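Local coordinates for CrtC domain-containing protein (Fusarium vanettenii 77-13-4, PDB 7A0T) that is of unknown function but carries two lipocalin-type domains of the CrtC family, named after a carotenoid hydratase, and may act on a hydrophobic ligand, at residues 58-63 with 76-81; 133-138 with 148-153; 24-29 with 70-75. All blocks are in the same frame, centred on the assembly; numbering follows the deposited sequence.

Contact 1. Residues 58-63 with 76-81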
ATOM      1  N   SER A  58     -10.323   5.756  -0.462  1.00 25.36           N
ATOM      2  CA  SER A  58      -8.998   5.714   0.142  1.00 23.86           C
ATOM      3  C   SER A  58      -7.908   6.017  -0.882  1.00 22.91           C
ATOM      4  O   SER A  58      -7.973   5.567  -2.030  1.00 26.24           O
ATOM      5  CB  SER A  58      -8.777   4.326   0.771  1.00 26.53           C
ATOM      6  OG  SER A  58      -7.475   4.190   1.276  1.00 29.03           O
ATOM      7  N   TRP A  59      -6.914   6.807  -0.469  1.00 21.92           N
ATOM      8  CA  TRP A  59      -5.768   7.149  -1.296  1.00 21.14           C
ATOM      9  C   TRP A  59      -4.513   6.863  -0.475  1.00 22.35           C
ATOM     10  O   TRP A  59      -4.437   7.266   0.689  1.00 24.86           O
ATOM     11  CB  TRP A  59      -5.811   8.621  -1.722  1.00 22.85           C
ATOM     12  CG  TRP A  59      -7.029   9.066  -2.509  1.00 23.17           C
ATOM     13  CD1 TRP A  59      -7.112   9.236  -3.869  1.00 20.47           C
ATOM     14  CD2 TRP A  59      -8.307   9.447  -1.984  1.00 23.78           C
ATOM     15  NE1 TRP A  59      -8.365   9.670  -4.221  1.00 25.12           N
ATOM     16  CE2 TRP A  59      -9.115   9.828  -3.086  1.00 21.94           C
ATOM     17  CE3 TRP A  59      -8.850   9.513  -0.691  1.00 27.45           C
ATOM     18  CZ2 TRP A  59     -10.441  10.255  -2.937  1.00 24.59           C
ATOM     19  CZ3 TRP A  59     -10.167   9.946  -0.541  1.00 23.24           C
ATOM     20  CH2 TRP A  59     -10.947  10.313  -1.663  1.00 28.67           C
ATOM     21  N   TRP A  60      -3.524   6.194  -1.076  1.00 23.75           N
ATOM     22  CA  TRP A  60      -2.484   5.535  -0.297  1.00 26.05           C
ATOM     23  C   TRP A  60      -1.195   5.419  -1.102  1.00 24.77           C
ATOM     24  O   TRP A  60      -1.232   5.071  -2.282  1.00 24.14           O
ATOM     25  CB  TRP A  60      -2.983   4.147   0.125  1.00 25.15           C
ATOM     26  CG  TRP A  60      -2.166   3.299   1.096  1.00 25.51           C
ATOM     27  CD1 TRP A  60      -2.436   3.086   2.426  1.00 27.52           C
ATOM     28  CD2 TRP A  60      -1.030   2.462   0.783  1.00 24.28           C
ATOM     29  NE1 TRP A  60      -1.519   2.192   2.964  1.00 29.21           N
ATOM     30  CE2 TRP A  60      -0.654   1.795   1.977  1.00 29.35           C
ATOM     31  CE3 TRP A  60      -0.304   2.208  -0.386  1.00 26.97           C
ATOM     32  CZ2 TRP A  60       0.430   0.909   2.032  1.00 28.38           C
ATOM     33  CZ3 TRP A  60       0.775   1.334  -0.330  1.00 26.77           C
ATOM     34  CH2 TRP A  60       1.133   0.698   0.872  1.00 26.04           C
ATOM     35  N   SER A  61      -0.055   5.657  -0.446  1.00 22.00           N
ATOM     36  CA  SER A  61       1.240   5.469  -1.092  1.00 25.05           C
ATOM     37  C   SER A  61       2.272   4.903  -0.116  1.00 22.62           C
ATOM     38  O   SER A  61       2.288   5.264   1.058  1.00 26.76           O
ATOM     39  CB  SER A  61       1.748   6.800  -1.704  1.00 27.95           C
ATOM     40  OG  SER A  61       2.078   7.774  -0.694  1.00 26.06           O
ATOM     41  N   SER A  62       3.137   4.016  -0.624  1.00 26.56           N
ATOM     42  CA  SER A  62       4.340   3.557   0.063  1.00 23.57           C
ATOM     43  C   SER A  62       5.531   3.802  -0.851  1.00 26.51           C
ATOM     44  O   SER A  62       5.600   3.223  -1.939  1.00 24.43           O
ATOM     45  CB  SER A  62       4.261   2.064   0.428  1.00 26.76           C
ATOM     46  OG  SER A  62       4.154   1.208  -0.714  1.00 25.37           O
ATOM     47  N   SER A  63       6.473   4.641  -0.412  1.00 24.72           N
ATOM     48  CA  SER A  63       7.646   4.987  -1.209  1.00 25.33           C
ATOM     49  C   SER A  63       8.881   4.265  -0.676  1.00 29.20           C
ATOM     50  O   SER A  63       9.191   4.341   0.518  1.00 33.42           O
ATOM     51  CB  SER A  63       7.870   6.502  -1.208  1.00 25.82           C
ATOM     52  OG  SER A  63       6.775   7.193  -1.808  1.00 27.36           O
ATOM     53  N   LEU A  76       5.224   6.053   4.271  1.00 28.25           N
ATOM     54  CA  LEU A  76       3.817   5.781   4.020  1.00 27.03           C
ATOM     55  C   LEU A  76       2.999   7.061   4.159  1.00 27.05           C
ATOM     56  O   LEU A  76       3.328   7.941   4.961  1.00 27.94           O
ATOM     57  CB  LEU A  76       3.279   4.731   4.999  1.00 27.08           C
ATOM     58  CG  LEU A  76       4.097   3.449   5.135  1.00 37.76           C
ATOM     59  CD1 LEU A  76       3.358   2.450   5.992  1.00 35.81           C
ATOM     60  CD2 LEU A  76       4.418   2.844   3.793  1.00 35.08           C
ATOM     61  N   ALA A  77       1.940   7.158   3.358  1.00 22.55           N
ATOM     62  CA  ALA A  77       0.978   8.252   3.426  1.00 23.11           C
ATOM     63  C   ALA A  77      -0.398   7.693   3.092  1.00 26.47           C
ATOM     64  O   ALA A  77      -0.538   6.860   2.189  1.00 29.60           O
ATOM     65  CB  ALA A  77       1.337   9.390   2.463  1.00 25.40           C
ATOM     66  N   HIS A  78      -1.415   8.143   3.812  1.00 26.37           N
ATOM     67  CA  HIS A  78      -2.719   7.523   3.607  1.00 25.58           C
ATOM     68  C   HIS A  78      -3.804   8.483   4.047  1.00 25.95           C
ATOM     69  O   HIS A  78      -3.784   8.953   5.187  1.00 25.36           O
ATOM     70  CB  HIS A  78      -2.846   6.204   4.380  1.00 25.18           C
ATOM     71  CG  HIS A  78      -4.201   5.576   4.260  1.00 23.21           C
ATOM     72  ND1 HIS A  78      -4.821   4.937   5.311  1.00 29.89           N
ATOM     73  CD2 HIS A  78      -5.065   5.516   3.221  1.00 24.96           C
ATOM     74  CE1 HIS A  78      -6.006   4.499   4.922  1.00 33.14           C
ATOM     75  NE2 HIS A  78      -6.176   4.830   3.655  1.00 29.46           N
ATOM     76  N   TYR A  79      -4.741   8.763   3.147  1.00 23.80           N
ATOM     77  CA  TYR A  79      -5.925   9.556   3.468  1.00 25.48           C
ATOM     78  C   TYR A  79      -7.160   8.683   3.304  1.00 23.67           C
ATOM     79  O   TYR A  79      -7.291   7.976   2.304  1.00 25.17           O
ATOM     80  CB  TYR A  79      -6.022  10.793   2.573  1.00 25.58           C
ATOM     81  CG  TYR A  79      -7.195  11.683   2.905  1.00 28.25           C
ATOM     82  CD1 TYR A  79      -8.469  11.373   2.454  1.00 24.86           C
ATOM     83  CD2 TYR A  79      -7.034  12.825   3.680  1.00 30.27           C
ATOM     84  CE1 TYR A  79      -9.558  12.175   2.755  1.00 29.30           C
ATOM     85  CE2 TYR A  79      -8.127  13.647   3.985  1.00 27.60           C
ATOM     86  CZ  TYR A  79      -9.387  13.308   3.517  1.00 30.87           C
ATOM     87  OH  TYR A  79     -10.496  14.104   3.792  1.00 28.90           O
ATOM     88  N   LEU A  80      -8.072   8.742   4.277  1.00 28.22           N
ATOM     89  CA  LEU A  80      -9.320   7.994   4.213  1.00 27.68           C
ATOM     90  C   LEU A  80     -10.501   8.932   4.409  1.00 28.00           C
ATOM     91  O   LEU A  80     -10.532   9.709   5.367  1.00 27.13           O
ATOM     92  CB  LEU A  80      -9.376   6.891   5.283  1.00 22.20           C
ATOM     93  CG  LEU A  80     -10.662   6.065   5.278  1.00 27.21           C
ATOM     94  CD1 LEU A  80     -10.708   5.128   4.061  1.00 29.21           C
ATOM     95  CD2 LEU A  80     -10.822   5.270   6.573  1.00 32.73           C
ATOM     96  N   ASP A  81     -11.487   8.820   3.530  1.00 27.69           N
ATOM     97  CA  ASP A  81     -12.772   9.471   3.708  1.00 32.32           C
ATOM     98  C   ASP A  81     -13.795   8.437   4.168  1.00 38.79           C
ATOM     99  O   ASP A  81     -13.894   7.357   3.587  1.00 33.84           O
ATOM    100  CB  ASP A  81     -13.245  10.132   2.417  1.00 28.08           C
ATOM    101  CG  ASP A  81     -14.600  10.806   2.599  1.00 38.81           C
ATOM    102  OD1 ASP A  81     -14.636  11.932   3.151  1.00 38.44           O
ATOM    103  OD2 ASP A  81     -15.625  10.179   2.252  1.00 39.30           O
TER

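Contact 2. Residues 133-138 with 148-153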
ATOM      1  N   LEU A 133      -3.759  12.093 -12.383  1.00 29.73           N
ATOM      2  CA  LEU A 133      -3.152  10.772 -12.287  1.00 27.96           C
ATOM      3  C   LEU A 133      -1.663  10.739 -12.627  1.00 30.43           C
ATOM      4  O   LEU A 133      -0.891  10.062 -11.943  1.00 36.27           O
ATOM      5  CB  LEU A 133      -3.891   9.800 -13.220  1.00 34.46           C
ATOM      6  CG  LEU A 133      -3.251   8.422 -13.416  1.00 29.94           C
ATOM      7  CD1 LEU A 133      -3.663   7.490 -12.266  1.00 35.30           C
ATOM      8  CD2 LEU A 133      -3.622   7.836 -14.770  1.00 35.45           C
ATOM      9  N   SER A 134      -1.249  11.444 -13.682  1.00 35.17           N
ATOM     10  CA  SER A 134       0.119  11.298 -14.197  1.00 27.87           C
ATOM     11  C   SER A 134       1.181  11.839 -13.245  1.00 37.71           C
ATOM     12  O   SER A 134       2.323  11.363 -13.272  1.00 35.89           O
ATOM     13  CB  SER A 134       0.245  11.999 -15.549  1.00 35.20           C
ATOM     14  OG  SER A 134      -0.633  11.423 -16.501  1.00 37.98           O
ATOM     15  N   LYS A 135       0.856  12.850 -12.434  1.00 33.11           N
ATOM     16  CA  LYS A 135       1.798  13.403 -11.463  0.52 33.35           C
ATOM     17  C   LYS A 135       1.069  13.605 -10.144  1.00 27.86           C
ATOM     18  O   LYS A 135       0.059  14.314 -10.088  1.00 32.31           O
ATOM     19  CB  LYS A 135       2.404  14.721 -11.957  0.52 37.96           C
ATOM     20  CG  LYS A 135       3.119  15.521 -10.877  0.52 35.65           C
ATOM     21  CD  LYS A 135       4.338  14.808 -10.310  0.52 35.20           C
ATOM     22  CE  LYS A 135       5.631  15.480 -10.750  0.52 39.39           C
ATOM     23  NZ  LYS A 135       6.130  14.977 -12.067  0.52 40.01           N
ATOM     24  N   LEU A 136       1.582  12.978  -9.083  1.00 27.38           N
ATOM     25  CA  LEU A 136       0.924  12.952  -7.784  1.00 28.51           C
ATOM     26  C   LEU A 136       1.910  13.354  -6.693  1.00 27.73           C
ATOM     27  O   LEU A 136       3.127  13.384  -6.897  1.00 27.62           O
ATOM     28  CB  LEU A 136       0.335  11.558  -7.506  1.00 27.49           C
ATOM     29  CG  LEU A 136      -0.624  10.995  -8.559  1.00 28.63           C
ATOM     30  CD1 LEU A 136      -0.832   9.467  -8.354  1.00 33.71           C
ATOM     31  CD2 LEU A 136      -1.974  11.692  -8.522  1.00 26.90           C
ATOM     32  N   ARG A 137       1.379  13.666  -5.514  1.00 29.59           N
ATOM     33  CA  ARG A 137       2.205  14.171  -4.420  1.00 30.12           C
ATOM     34  C   ARG A 137       1.661  13.664  -3.088  1.00 25.24           C
ATOM     35  O   ARG A 137       0.459  13.772  -2.836  1.00 26.62           O
ATOM     36  CB  ARG A 137       2.226  15.708  -4.437  1.00 28.84           C
ATOM     37  CG  ARG A 137       3.189  16.342  -3.443  1.00 30.26           C
ATOM     38  CD  ARG A 137       2.949  17.843  -3.298  1.00 39.75           C
ATOM     39  NE  ARG A 137       3.284  18.552  -4.527  1.00 28.76           N
ATOM     40  CZ  ARG A 137       4.504  18.955  -4.852  1.00 35.73           C
ATOM     41  NH1 ARG A 137       5.518  18.743  -4.032  1.00 38.62           N
ATOM     42  NH2 ARG A 137       4.707  19.578  -6.000  1.00 41.33           N
ATOM     43  N   SER A 138       2.531  13.099  -2.254  1.00 28.14           N
ATOM     44  CA  SER A 138       2.220  12.814  -0.854  1.00 24.12           C
ATOM     45  C   SER A 138       3.111  13.706  -0.003  1.00 27.03           C
ATOM     46  O   SER A 138       4.329  13.751  -0.216  1.00 30.40           O
ATOM     47  CB  SER A 138       2.438  11.340  -0.497  1.00 25.30           C
ATOM     48  OG  SER A 138       1.489  10.491  -1.120  1.00 25.64           O
ATOM     49  N   ASP A 148       7.903  15.500   1.448  1.00 35.21           N
ATOM     50  CA  ASP A 148       7.220  16.079   0.297  1.00 37.87           C
ATOM     51  C   ASP A 148       7.655  15.267  -0.923  1.00 35.14           C
ATOM     52  O   ASP A 148       8.736  15.515  -1.468  1.00 31.25           O
ATOM     53  CB  ASP A 148       7.574  17.551   0.164  1.00 35.78           C
ATOM     54  CG  ASP A 148       6.733  18.259  -0.868  1.00 47.43           C
ATOM     55  OD1 ASP A 148       5.913  17.586  -1.530  1.00 41.66           O
ATOM     56  OD2 ASP A 148       6.902  19.490  -1.025  1.00 51.24           O
ATOM     57  N   ILE A 149       6.815  14.307  -1.338  1.00 28.95           N
ATOM     58  CA  ILE A 149       7.196  13.265  -2.305  1.00 29.25           C
ATOM     59  C   ILE A 149       6.280  13.337  -3.524  1.00 29.96           C
ATOM     60  O   ILE A 149       5.055  13.224  -3.397  1.00 29.40           O
ATOM     61  CB  ILE A 149       7.126  11.864  -1.681  1.00 28.84           C
ATOM     62  CG1 ILE A 149       7.913  11.818  -0.378  1.00 28.18           C
ATOM     63  CG2 ILE A 149       7.628  10.806  -2.680  1.00 28.13           C
ATOM     64  CD1 ILE A 149       7.706  10.511   0.425  1.00 33.24           C
ATOM     65  N   THR A 150       6.864  13.488  -4.705  1.00 26.85           N
ATOM     66  CA  THR A 150       6.092  13.396  -5.932  1.00 28.12           C
ATOM     67  C   THR A 150       6.418  12.096  -6.656  1.00 27.41           C
ATOM     68  O   THR A 150       7.490  11.507  -6.462  1.00 30.37           O
ATOM     69  CB  THR A 150       6.345  14.600  -6.855  1.00 30.50           C
ATOM     70  OG1 THR A 150       7.729  14.651  -7.229  1.00 27.73           O
ATOM     71  CG2 THR A 150       5.977  15.880  -6.133  1.00 32.09           C
ATOM     72  N   TYR A 151       5.468  11.627  -7.468  1.00 28.58           N
ATOM     73  CA  TYR A 151       5.667  10.388  -8.210  1.00 31.04           C
ATOM     74  C   TYR A 151       4.825  10.434  -9.479  1.00 28.70           C
ATOM     75  O   TYR A 151       3.738  11.025  -9.497  1.00 30.15           O
ATOM     76  CB  TYR A 151       5.370   9.129  -7.358  1.00 28.72           C
ATOM     77  CG  TYR A 151       4.190   9.261  -6.409  1.00 33.56           C
ATOM     78  CD1 TYR A 151       4.312   9.945  -5.205  1.00 28.63           C
ATOM     79  CD2 TYR A 151       2.952   8.695  -6.722  1.00 25.26           C
ATOM     80  CE1 TYR A 151       3.230  10.089  -4.353  1.00 33.32           C
ATOM     81  CE2 TYR A 151       1.867   8.818  -5.856  1.00 24.98           C
ATOM     82  CZ  TYR A 151       2.015   9.521  -4.682  1.00 25.53           C
ATOM     83  OH  TYR A 151       0.942   9.669  -3.837  1.00 26.63           O
ATOM     84  N   ASP A 152       5.381   9.875 -10.554  1.00 27.56           N
ATOM     85  CA  ASP A 152       4.765   9.877 -11.875  1.00 31.07           C
ATOM     86  C   ASP A 152       4.296   8.464 -12.210  1.00 28.57           C
ATOM     87  O   ASP A 152       4.966   7.480 -11.870  1.00 29.00           O
ATOM     88  CB  ASP A 152       5.744  10.357 -12.973  1.00 25.02           C
ATOM     89  CG  ASP A 152       6.393  11.716 -12.664  1.00 42.61           C
ATOM     90  OD1 ASP A 152       5.687  12.655 -12.246  1.00 39.60           O
ATOM     91  OD2 ASP A 152       7.625  11.848 -12.850  1.00 51.82           O
ATOM     92  N   ALA A 153       3.182   8.371 -12.937  1.00 30.68           N
ATOM     93  CA  ALA A 153       2.539   7.089 -13.236  1.00 36.29           C
ATOM     94  C   ALA A 153       3.234   6.403 -14.415  1.00 33.20           C
ATOM     95  O   ALA A 153       2.661   6.200 -15.486  1.00 41.10           O
ATOM     96  CB  ALA A 153       1.058   7.293 -13.525  1.00 33.84           C
TER

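Contact 3. Residues 24-29 with 70-75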
ATOM      1  N   LYS A  24      22.376  -3.976   4.522  1.00 60.94           N
ATOM      2  CA  LYS A  24      22.365  -4.106   3.063  1.00 60.41           C
ATOM      3  C   LYS A  24      21.369  -3.140   2.437  1.00 55.95           C
ATOM      4  O   LYS A  24      20.451  -2.648   3.117  1.00 56.38           O
ATOM      5  CB  LYS A  24      22.025  -5.540   2.643  1.00 63.28           C
ATOM      6  CG  LYS A  24      20.547  -5.912   2.787  1.00 63.85           C
ATOM      7  CD  LYS A  24      19.849  -5.964   1.434  1.00 54.99           C
ATOM      8  CE  LYS A  24      19.439  -7.382   1.067  1.00 55.56           C
ATOM      9  NZ  LYS A  24      18.297  -7.867   1.890  1.00 59.49           N
ATOM     10  N   LYS A  25      21.551  -2.885   1.139  1.00 53.67           N
ATOM     11  CA  LYS A  25      20.724  -1.955   0.381  1.00 46.87           C
ATOM     12  C   LYS A  25      19.776  -2.718  -0.536  1.00 45.86           C
ATOM     13  O   LYS A  25      20.132  -3.765  -1.091  1.00 44.92           O
ATOM     14  CB  LYS A  25      21.586  -0.999  -0.446  1.00 38.52           C
ATOM     15  CG  LYS A  25      22.649  -0.269   0.356  1.00 48.75           C
ATOM     16  CD  LYS A  25      22.061   0.698   1.368  1.00 53.00           C
ATOM     17  CE  LYS A  25      23.151   1.307   2.240  1.00 50.49           C
ATOM     18  NZ  LYS A  25      22.622   2.403   3.095  1.00 51.87           N
ATOM     19  N   PHE A  26      18.567  -2.195  -0.686  1.00 35.38           N
ATOM     20  CA  PHE A  26      17.683  -2.913  -1.590  1.00 31.01           C
ATOM     21  C   PHE A  26      17.737  -2.291  -2.978  1.00 29.03           C
ATOM     22  O   PHE A  26      18.022  -1.096  -3.114  1.00 33.62           O
ATOM     23  CB  PHE A  26      16.242  -2.894  -1.058  1.00 34.85           C
ATOM     24  CG  PHE A  26      16.096  -3.581   0.257  1.00 33.51           C
ATOM     25  CD1 PHE A  26      15.781  -4.932   0.317  1.00 29.02           C
ATOM     26  CD2 PHE A  26      16.337  -2.896   1.443  1.00 29.52           C
ATOM     27  CE1 PHE A  26      15.675  -5.581   1.544  1.00 31.43           C
ATOM     28  CE2 PHE A  26      16.237  -3.537   2.663  1.00 26.79           C
ATOM     29  CZ  PHE A  26      15.906  -4.883   2.715  1.00 29.01           C
ATOM     30  N   PRO A  27      17.473  -3.089  -4.028  1.00 32.48           N
ATOM     31  CA  PRO A  27      17.480  -2.573  -5.410  1.00 30.47           C
ATOM     32  C   PRO A  27      16.179  -1.867  -5.796  1.00 35.18           C
ATOM     33  O   PRO A  27      15.513  -2.233  -6.768  1.00 32.91           O
ATOM     34  CB  PRO A  27      17.701  -3.854  -6.229  1.00 32.64           C
ATOM     35  CG  PRO A  27      16.971  -4.928  -5.418  1.00 32.50           C
ATOM     36  CD  PRO A  27      17.184  -4.540  -3.970  1.00 28.67           C
ATOM     37  N   PHE A  28      15.803  -0.841  -5.028  1.00 32.04           N
ATOM     38  CA  PHE A  28      14.672  -0.001  -5.407  1.00 29.69           C
ATOM     39  C   PHE A  28      14.977   0.700  -6.732  1.00 36.99           C
ATOM     40  O   PHE A  28      16.102   1.149  -6.963  1.00 35.75           O
ATOM     41  CB  PHE A  28      14.388   1.057  -4.340  1.00 26.40           C
ATOM     42  CG  PHE A  28      14.120   0.515  -2.952  1.00 28.99           C
ATOM     43  CD1 PHE A  28      13.542  -0.725  -2.754  1.00 29.34           C
ATOM     44  CD2 PHE A  28      14.433   1.281  -1.843  1.00 31.68           C
ATOM     45  CE1 PHE A  28      13.294  -1.190  -1.478  1.00 30.46           C
ATOM     46  CE2 PHE A  28      14.184   0.828  -0.573  1.00 30.65           C
ATOM     47  CZ  PHE A  28      13.624  -0.414  -0.385  1.00 24.83           C
ATOM     48  N   LYS A  29      13.976   0.804  -7.599  1.00 29.34           N
ATOM     49  CA  LYS A  29      14.122   1.469  -8.890  1.00 35.24           C
ATOM     50  C   LYS A  29      12.742   1.570  -9.538  1.00 30.73           C
ATOM     51  O   LYS A  29      11.873   0.761  -9.252  1.00 32.54           O
ATOM     52  CB  LYS A  29      15.096   0.712  -9.813  1.00 33.76           C
ATOM     53  CG  LYS A  29      14.588  -0.645 -10.276  1.00 32.55           C
ATOM     54  CD  LYS A  29      15.633  -1.371 -11.120  1.00 40.12           C
ATOM     55  CE  LYS A  29      16.863  -1.689 -10.293  1.00 43.63           C
ATOM     56  NZ  LYS A  29      17.661  -2.816 -10.868  1.00 52.92           N
ATOM     57  N   ASN A  70      22.850   7.777  -0.084  1.00 42.96           N
ATOM     58  CA  ASN A  70      22.752   6.318  -0.013  1.00 40.82           C
ATOM     59  C   ASN A  70      22.031   5.811   1.237  1.00 36.71           C
ATOM     60  O   ASN A  70      22.158   4.635   1.586  1.00 47.62           O
ATOM     61  CB  ASN A  70      24.129   5.651  -0.129  1.00 41.09           C
ATOM     62  CG  ASN A  70      24.050   4.247  -0.709  1.00 46.68           C
ATOM     63  OD1 ASN A  70      23.234   3.974  -1.594  1.00 49.29           O
ATOM     64  ND2 ASN A  70      24.887   3.346  -0.204  1.00 51.16           N
ATOM     65  N   GLU A  71      21.258   6.645   1.921  1.00 36.26           N
ATOM     66  CA  GLU A  71      20.388   6.143   2.978  1.00 41.06           C
ATOM     67  C   GLU A  71      19.080   5.639   2.369  1.00 38.53           C
ATOM     68  O   GLU A  71      18.600   6.172   1.364  1.00 34.82           O
ATOM     69  CB  GLU A  71      20.096   7.235   4.013  1.00 41.20           C
ATOM     70  CG  GLU A  71      21.220   7.512   5.029  1.00 46.98           C
ATOM     71  CD  GLU A  71      20.711   8.219   6.287  1.00 56.21           C
ATOM     72  OE1 GLU A  71      19.835   9.105   6.177  1.00 57.47           O
ATOM     73  OE2 GLU A  71      21.172   7.874   7.397  1.00 64.19           O
ATOM     74  N   GLN A  72      18.494   4.612   2.987  1.00 35.97           N
ATOM     75  CA  GLN A  72      17.225   4.061   2.516  1.00 38.31           C
ATOM     76  C   GLN A  72      16.129   4.175   3.573  1.00 36.65           C
ATOM     77  O   GLN A  72      16.364   3.966   4.771  1.00 31.72           O
ATOM     78  CB  GLN A  72      17.379   2.601   2.060  1.00 28.62           C
ATOM     79  CG  GLN A  72      18.262   2.477   0.832  1.00 29.40           C
ATOM     80  CD  GLN A  72      18.200   1.127   0.173  1.00 30.29           C
ATOM     81  OE1 GLN A  72      18.266   0.101   0.836  1.00 38.58           O
ATOM     82  NE2 GLN A  72      18.089   1.119  -1.157  1.00 29.10           N
ATOM     83  N   TYR A  73      14.926   4.503   3.100  1.00 32.83           N
ATOM     84  CA  TYR A  73      13.750   4.717   3.926  1.00 32.82           C
ATOM     85  C   TYR A  73      12.532   4.104   3.243  1.00 31.21           C
ATOM     86  O   TYR A  73      12.505   3.903   2.027  1.00 36.72           O
ATOM     87  CB  TYR A  73      13.480   6.211   4.174  1.00 32.46           C
ATOM     88  CG  TYR A  73      14.511   6.928   5.016  1.00 40.42           C
ATOM     89  CD1 TYR A  73      15.666   7.440   4.445  1.00 43.82           C
ATOM     90  CD2 TYR A  73      14.310   7.125   6.376  1.00 36.79           C
ATOM     91  CE1 TYR A  73      16.606   8.110   5.206  1.00 46.39           C
ATOM     92  CE2 TYR A  73      15.250   7.782   7.152  1.00 39.33           C
ATOM     93  CZ  TYR A  73      16.397   8.276   6.558  1.00 48.26           C
ATOM     94  OH  TYR A  73      17.343   8.944   7.310  1.00 54.03           O
ATOM     95  N   VAL A  74      11.512   3.828   4.044  1.00 35.62           N
ATOM     96  CA  VAL A  74      10.181   3.486   3.558  1.00 31.99           C
ATOM     97  C   VAL A  74       9.222   4.476   4.191  1.00 28.99           C
ATOM     98  O   VAL A  74       9.158   4.578   5.426  1.00 33.95           O
ATOM     99  CB  VAL A  74       9.789   2.042   3.908  1.00 30.89           C
ATOM    100  CG1 VAL A  74       8.328   1.786   3.569  1.00 31.65           C
ATOM    101  CG2 VAL A  74      10.664   1.073   3.169  1.00 26.97           C
ATOM    102  N   VAL A  75       8.465   5.189   3.354  1.00 28.03           N
ATOM    103  CA  VAL A  75       7.594   6.278   3.793  1.00 27.71           C
ATOM    104  C   VAL A  75       6.165   5.997   3.335  1.00 27.87           C
ATOM    105  O   VAL A  75       5.923   5.756   2.149  1.00 29.81           O
ATOM    106  CB  VAL A  75       8.092   7.629   3.250  1.00 31.52           C
ATOM    107  CG1 VAL A  75       7.158   8.781   3.678  1.00 28.61           C
ATOM    108  CG2 VAL A  75       9.528   7.863   3.690  1.00 27.09           C
TER
HETATM  109  O   HOH W   1      18.973  -0.408   3.434  1.00 48.16           O

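Contact 1. Residues 58-63 with 76-81
Trp60 and His78 meet as a non-hydrogen-bonded pair of the antiparallel hairpin formed by strands 58-66 and 72-81, their side chains crossing at about a right angle. The indole turns its five-membered-ring edge to the face of the imidazole, with Trp60 CD1 3.6 Å from His78 CG, in an offset edge-to-face pair whose planes stand 62° apart. With CG anti to the backbone N (chi1 177°), the imidazole reaches diagonally across to Ser58 on the neighbouring strand, the residue paired with Leu80, and its NE2 makes a 2.8 Å hydrogen bond with Ser58 OG. Arg89 is bonded to ND1, so both ring nitrogens are held and the ring's rotation is fixed. Further along this face, Leu76 CD2 presses tightly on Ser62 CB at 3.5 Å. On the other face Trp59 and Tyr79 run side by side, CE3 of the indole 3.7 Å from CD1 of the phenol, at an oblique 61°; their polar ends turn to Gln51 and Thr110. Trp221 and Gln223 of the C-terminal lipocalin-like barrel meet Trp60 and Ser62, and an imidazole, probably from the crystallisation liquor, lies near Trp60. The Trp60 face thus abuts that barrel and may line an interdomain pocket.

Contact 2. Residues 133-138 with 148-153
Tyr151 leans over the neighbouring strand, crossing the side chain of its hydrogen-bonded pair partner Leu136 at a slant and ending at Ser138. Its chi1 of 38° sets CG between the backbone N and the carbonyl carbon, which lays the ring over the strand: CE2 comes to 3.5 Å from Leu136 CB, and Leu136 O lies over one ring face, toward the rim. The phenol OH hydrogen-bonds Ser138 OG at 2.9 Å, the serine oxygen standing at the ring edge and near its plane. A second hydrogen bond, to Ser61 OG, holds the same serine hydroxyl, so this buried oxygen has two hydroxyl partners. Strands 135-141 and 146-152 form a beta hairpin of the N-terminal lipocalin-type domain, flanked by strands 124-127 and 171-189; a hydrogen-bonded backbone pair joins Ser138 and Ile149, with N to O distances of 2.8 Å both ways. On the opposite, more exposed face Arg137 bends at chi3 (-67°) to bring NH1 2.8 Å from Asp148 OD1 in a salt bridge. The carboxylate oxygen lies in the guanidinium plane and is approached on its syn side, while Glu128 pairs with NE. Thr150 CG2 lies over one face of the guanidinium, toward its rim, 3.6 Å from NH1. Lys135 lies alongside Asp152 in a further salt bridge of doubtful geometry, since the lysine has two conformers and the modelled approach is too short.

Contact 3. Residues 24-29 with 70-75
Gln72 extends its side chain toward segment 24-29 and lays its amide against the backbone of Phe26, within about 25° of parallel to the ring of Phe28. The two elements are an irregular N-terminal stretch, with an inverse gamma turn centred on Pro27, and the beginning of strand 72-81 of the lipocalin-type domain, which it crosses rather than extends as a sheet strand. Two hydrogen bonds tie the glutamine amide to a single residue, much as a strand partner would: Phe26 N donates to Gln72 OE1 at 2.8 Å, and Gln72 NE2 returns a bond of 3.0 Å to Phe26 O. Both run close to straight, and each donor lies in the carbonyl plane on a lone pair, which fixes the amide's rotation and its orientation. Thr66 OG1 is a further partner of NE2. Phe26 O also takes the weak bond from Phe28 N that closes the turn. OE1 also lies at the edge of the Phe26 ring, near its plane, 3.6 Å from CD2, while Phe28 CD2 is 3.7 Å from NE2. Both rings also meet the C-terminal barrel edge-to-face, Phe26 with Phe321 and Phe28 with Tyr336. At the exposed rim Lys25, bent at chi2 (-66°), crosses Asn70 and sends NZ to Asn70 O, 2.7 Å away and nearly in line with the carbonyl. A water donates to both Lys24 O and Gln72 OE1, at 2.7 Å from each oxygen.

In the fold
Contact 1 is the most buried of the three, with its centre about 7 Å from that of the chain; contacts 2 and 3 lie farther out, at about 15 and 17 Å, and each has a solvent-facing side. Contacts 1 and 2 are both hairpins, and they pack together through Ala77 and Ser138, while Ile149 against Val75 joins contacts 2 and 3. Contact 3 shares strand 72-81 with contact 1, but there an irregular segment meets it through side chains, while the strand keeps its sheet neighbours. The chemistry follows position: aromatic and histidine packing inside contact 1, salt bridges on the outer face of contact 2, and side-chain to backbone bonds plus a water in contact 3.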